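Local structure of genome polyprotein (Chicken sicinivirus JSY, 6QWT) at residues 269-272 with 273-276; 21-24 with 25-29. The protein probably copies the viral RNA genome as the RNA-dependent RNA polymerase 3Dpol, the C-terminal piece of the polyprotein. All blocks are in the same frame, centred on the assembly; numbering follows the deposited sequence.

Contact 1 (269-272 with 273-276); sequences QKYV and QSIY
Ser274 turns its hydroxyl back on the preceding turn of helix and donates from OG to Tyr271 O, 2.7 Å away, meeting this carbonyl at a C=O...OG angle of 133°. The same OG sits over the centre of the Tyr271 ring, 4.2 Å above its plane. Ile275 CD1 comes to the same ring obliquely, 4.0 Å from Tyr271 CE2. The backbone tightens toward the end. Gln273 N and Ser274 N make regular i to i-4 bonds to Gln269 O and Lys270 O, but Val272 O accepts two donors. Tyr276 N reaches it almost head-on at 3.2 Å, whereas Ile275 N, at 2.9 Å, stands above the carbonyl plane. With CG between N and C (chi1 65°), the Tyr276 ring folds back along the helix; its CD1 lies 4.0 Å from Val272 CG1. A water that donates to Gln269 O also bonds Tyr276 OH, linking the ring's hydroxyl end to the backbone. In the second shell, Tyr151 OH bonds Ser274 OG, Ala182 O binds Tyr271 OH, and helix 243-256 packs against Tyr276. The i to i-3 bond beside i to i-4 bonds is the mark of a C-terminal helix turn tightening toward 3-10 geometry, here just before strand 277-282.

Contact 2 (21-24 with 25-29); sequences LVKS and PAYGA
Lys23 lies along the face of the Tyr27 ring, and its side chain can be followed across it atom by atom. CB starts beside the foot of the tyrosine, 4.1 Å from Tyr27 CB. CG passes above the near side of the ring, 3.7 Å from Tyr27 CD2. CD then stands over the middle: it is 3.6 Å from the ring centroid and only 1° off the normal, a CH-pi contact centred on the face. CE continues toward the phenol end and meets Tyr27 CZ at 3.5 Å. The tip, NZ, has moved past the centre, 4.2 Å from the centroid and 34° off the normal, which makes the cation-pi interaction off-centre. The extended lysine chain lets several methylenes share one face, while Tyr27 carries its ring up to them with CG anti to the backbone N (chi1 170°).

What brings the two residues together is the reversal between them. Tyr27 N bonds Ser24 O at 3.1 Å, closing a type I turn over Pro25 and Ala26, although the donor rises well above the carbonyl plane. Within it, Ser24 OG accepts from Ala26 N, also at 3.1 Å, and the hydroxyl has a further partner in Val409 O. A second type I turn, from Ala26 to Ala29, overlaps the first by two residues and is closed by Ala29 N to Ala26 O.

Outside the segments, Phe417 of helix 417-428 touches Ser24, Pro25 and Ala26, and helix 433-449 meets Ala26 and Ala29. Lys23 also touches Trp411 on the strand that pairs with 22-23. The serine side-chain bond to the amide two residues on, combined with the main-chain bond to the third, defines an ST turn coupled to a type I beta turn, here leading the chain out of a short antiparallel strand pair.

How the contacts relate
The two contacts lie on opposite sides of the chain's centre, with their own centres 43 Å apart and nearest atoms about 27 Å apart, so neither touches the other. Contact 2 comes first along the chain and contact 1 some 240 residues later, both within the polymerase. They share no helix or beta-sheet. Contact 1 ends helix 267-276, which runs into the five-stranded mixed sheet through strand 277-282; contact 2 follows strand 22-23, paired with 411-412, and packs on C-terminal helices. By analogy with other picornaviral polymerases, these are probably the fingers and the thumb, with the N-terminal chain of contact 2 helping to connect them.

Contact 1 (269-272 with 273-276)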
loop_
_atom_site.group_PDB
_atom_site.type_symbol
_atom_site.label_atom_id
_atom_site.label_comp_id
_atom_site.label_asym_id
_atom_site.label_seq_id
_atom_site.Cartn_x
_atom_site.Cartn_y
_atom_site.Cartn_z
ATOM N N GLN A 269 2.273 20.688 8.633
ATOM C CA GLN A 269 1.527 21.112 7.451
ATOM C C GLN A 269 2.429 21.205 6.227
ATOM O O GLN A 269 2.016 20.856 5.114
ATOM C CB GLN A 269 0.847 22.457 7.708
ATOM C CG GLN A 269 -0.284 22.408 8.721
ATOM C CD GLN A 269 0.097 23.056 10.037
ATOM O OE1 GLN A 269 1.236 22.932 10.499
ATOM N NE2 GLN A 269 -0.854 23.751 10.651
ATOM N N LYS A 270 3.667 21.672 6.411
ATOM C CA LYS A 270 4.570 21.827 5.276
ATOM C C LYS A 270 4.988 20.476 4.707
ATOM O O LYS A 270 5.119 20.326 3.487
ATOM C CB LYS A 270 5.792 22.649 5.685
ATOM C CG LYS A 270 5.501 24.137 5.865
ATOM C CD LYS A 270 5.689 24.901 4.561
ATOM C CE LYS A 270 5.153 26.326 4.658
ATOM N NZ LYS A 270 3.791 26.461 4.064
ATOM N N TYR A 271 5.193 19.474 5.565
ATOM C CA TYR A 271 5.544 18.155 5.047
ATOM C C TYR A 271 4.367 17.522 4.316
ATOM O O TYR A 271 4.550 16.867 3.284
ATOM C CB TYR A 271 6.027 17.238 6.168
ATOM C CG TYR A 271 6.703 15.986 5.645
ATOM C CD1 TYR A 271 8.083 15.929 5.496
ATOM C CD2 TYR A 271 5.958 14.871 5.277
ATOM C CE1 TYR A 271 8.704 14.789 5.007
ATOM C CE2 TYR A 271 6.567 13.732 4.786
ATOM C CZ TYR A 271 7.941 13.694 4.655
ATOM O OH TYR A 271 8.552 12.556 4.169
ATOM N N VAL A 272 3.151 17.698 4.837
ATOM C CA VAL A 272 1.982 17.175 4.140
ATOM C C VAL A 272 1.794 17.883 2.805
ATOM O O VAL A 272 1.356 17.269 1.823
ATOM C CB VAL A 272 0.735 17.286 5.040
ATOM C CG1 VAL A 272 -0.517 16.846 4.293
ATOM C CG2 VAL A 272 0.927 16.448 6.296
ATOM N N GLN A 273 2.152 19.168 2.728
ATOM C CA GLN A 273 2.092 19.862 1.446
ATOM C C GLN A 273 3.044 19.234 0.436
ATOM O O GLN A 273 2.715 19.124 -0.753
ATOM C CB GLN A 273 2.402 21.349 1.621
ATOM C CG GLN A 273 2.269 22.132 0.318
ATOM C CD GLN A 273 2.449 23.625 0.494
ATOM O OE1 GLN A 273 3.338 24.078 1.214
ATOM N NE2 GLN A 273 1.601 24.402 -0.173
ATOM N N SER A 274 4.224 18.803 0.888
ATOM C CA SER A 274 5.154 18.117 -0.003
ATOM C C SER A 274 4.633 16.763 -0.462
ATOM O O SER A 274 5.261 16.132 -1.318
ATOM C CB SER A 274 6.520 17.949 0.678
ATOM O OG SER A 274 6.552 16.795 1.500
ATOM N N ILE A 275 3.510 16.308 0.083
ATOM C CA ILE A 275 2.882 15.066 -0.337
ATOM C C ILE A 275 1.805 15.306 -1.389
ATOM O O ILE A 275 1.758 14.598 -2.395
ATOM C CB ILE A 275 2.313 14.322 0.890
ATOM C CG1 ILE A 275 3.439 13.622 1.648
ATOM C CG2 ILE A 275 1.255 13.312 0.473
ATOM C CD1 ILE A 275 3.038 13.146 3.017
ATOM N N TYR A 276 0.936 16.303 -1.188
ATOM C CA TYR A 276 -0.120 16.558 -2.162
ATOM C C TYR A 276 0.268 17.583 -3.222
ATOM O O TYR A 276 -0.445 17.715 -4.222
ATOM C CB TYR A 276 -1.423 16.989 -1.462
ATOM C CG TYR A 276 -1.402 18.307 -0.706
ATOM C CD1 TYR A 276 -1.386 18.323 0.683
ATOM C CD2 TYR A 276 -1.452 19.530 -1.374
ATOM C CE1 TYR A 276 -1.391 19.513 1.388
ATOM C CE2 TYR A 276 -1.452 20.727 -0.676
ATOM C CZ TYR A 276 -1.422 20.709 0.708
ATOM O OH TYR A 276 -1.424 21.885 1.424
HETATM O O HOH W 1 -0.625 21.148 4.398
HETATM O O HOH W 2 5.921 22.104 1.298
#

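Contact 2 (21-24 with 25-29)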
loop_
_atom_site.group_PDB
_atom_site.type_symbol
_atom_site.label_atom_id
_atom_site.label_comp_id
_atom_site.label_asym_id
_atom_site.label_seq_id
_atom_site.Cartn_x
_atom_site.Cartn_y
_atom_site.Cartn_z
ATOM N N LEU A 21 11.693 -10.079 -14.534
ATOM C CA LEU A 21 10.931 -11.312 -14.396
ATOM C C LEU A 21 11.194 -12.208 -15.598
ATOM O O LEU A 21 10.938 -11.816 -16.742
ATOM C CB LEU A 21 9.441 -11.005 -14.267
ATOM C CG LEU A 21 8.977 -10.412 -12.936
ATOM C CD1 LEU A 21 7.585 -9.805 -13.066
ATOM C CD2 LEU A 21 9.004 -11.474 -11.848
ATOM N N VAL A 22 11.711 -13.408 -15.340
ATOM C CA VAL A 22 11.975 -14.392 -16.379
ATOM C C VAL A 22 11.257 -15.684 -16.013
ATOM O O VAL A 22 10.916 -15.927 -14.853
ATOM C CB VAL A 22 13.486 -14.640 -16.576
ATOM C CG1 VAL A 22 14.191 -13.339 -16.960
ATOM C CG2 VAL A 22 14.097 -15.219 -15.316
ATOM N N LYS A 23 11.015 -16.511 -17.029
ATOM C CA LYS A 23 10.296 -17.761 -16.820
ATOM C C LYS A 23 11.052 -18.665 -15.853
ATOM O O LYS A 23 12.274 -18.813 -15.937
ATOM C CB LYS A 23 10.080 -18.476 -18.152
ATOM C CG LYS A 23 9.162 -17.723 -19.105
ATOM C CD LYS A 23 8.955 -18.495 -20.399
ATOM C CE LYS A 23 7.988 -17.775 -21.324
ATOM N NZ LYS A 23 7.842 -18.491 -22.623
ATOM N N SER A 24 10.313 -19.256 -14.924
ATOM C CA SER A 24 10.868 -20.109 -13.884
ATOM C C SER A 24 10.850 -21.563 -14.333
ATOM O O SER A 24 10.220 -21.914 -15.332
ATOM C CB SER A 24 10.073 -19.919 -12.594
ATOM O OG SER A 24 8.947 -20.779 -12.554
ATOM N N PRO A 25 11.544 -22.451 -13.610
ATOM C CA PRO A 25 11.471 -23.886 -13.941
ATOM C C PRO A 25 10.068 -24.476 -13.855
ATOM O O PRO A 25 9.871 -25.614 -14.298
ATOM C CB PRO A 25 12.402 -24.534 -12.907
ATOM C CG PRO A 25 13.361 -23.455 -12.539
ATOM C CD PRO A 25 12.565 -22.180 -12.580
ATOM N N ALA A 26 9.095 -23.748 -13.306
ATOM C CA ALA A 26 7.725 -24.230 -13.193
ATOM C C ALA A 26 6.788 -23.558 -14.191
ATOM O O ALA A 26 5.566 -23.640 -14.033
ATOM C CB ALA A 26 7.211 -24.028 -11.767
ATOM N N TYR A 27 7.339 -22.929 -15.236
ATOM C CA TYR A 27 6.548 -22.040 -16.087
ATOM C C TYR A 27 5.373 -22.745 -16.770
ATOM O O TYR A 27 4.348 -22.112 -17.036
ATOM C CB TYR A 27 7.438 -21.385 -17.145
ATOM C CG TYR A 27 6.641 -20.653 -18.197
ATOM C CD1 TYR A 27 6.384 -21.232 -19.433
ATOM C CD2 TYR A 27 6.121 -19.390 -17.945
ATOM C CE1 TYR A 27 5.642 -20.571 -20.393
ATOM C CE2 TYR A 27 5.381 -18.719 -18.899
ATOM C CZ TYR A 27 5.144 -19.315 -20.122
ATOM O OH TYR A 27 4.407 -18.649 -21.076
ATOM N N GLY A 28 5.492 -24.022 -17.091
ATOM C CA GLY A 28 4.338 -24.607 -17.743
ATOM C C GLY A 28 3.250 -25.163 -16.843
ATOM O O GLY A 28 2.281 -25.732 -17.358
ATOM N N ALA A 29 3.362 -24.994 -15.520
ATOM C CA ALA A 29 2.539 -25.758 -14.581
ATOM C C ALA A 29 1.052 -25.444 -14.718
ATOM O O ALA A 29 0.217 -26.356 -14.683
ATOM C CB ALA A 29 3.006 -25.496 -13.148
#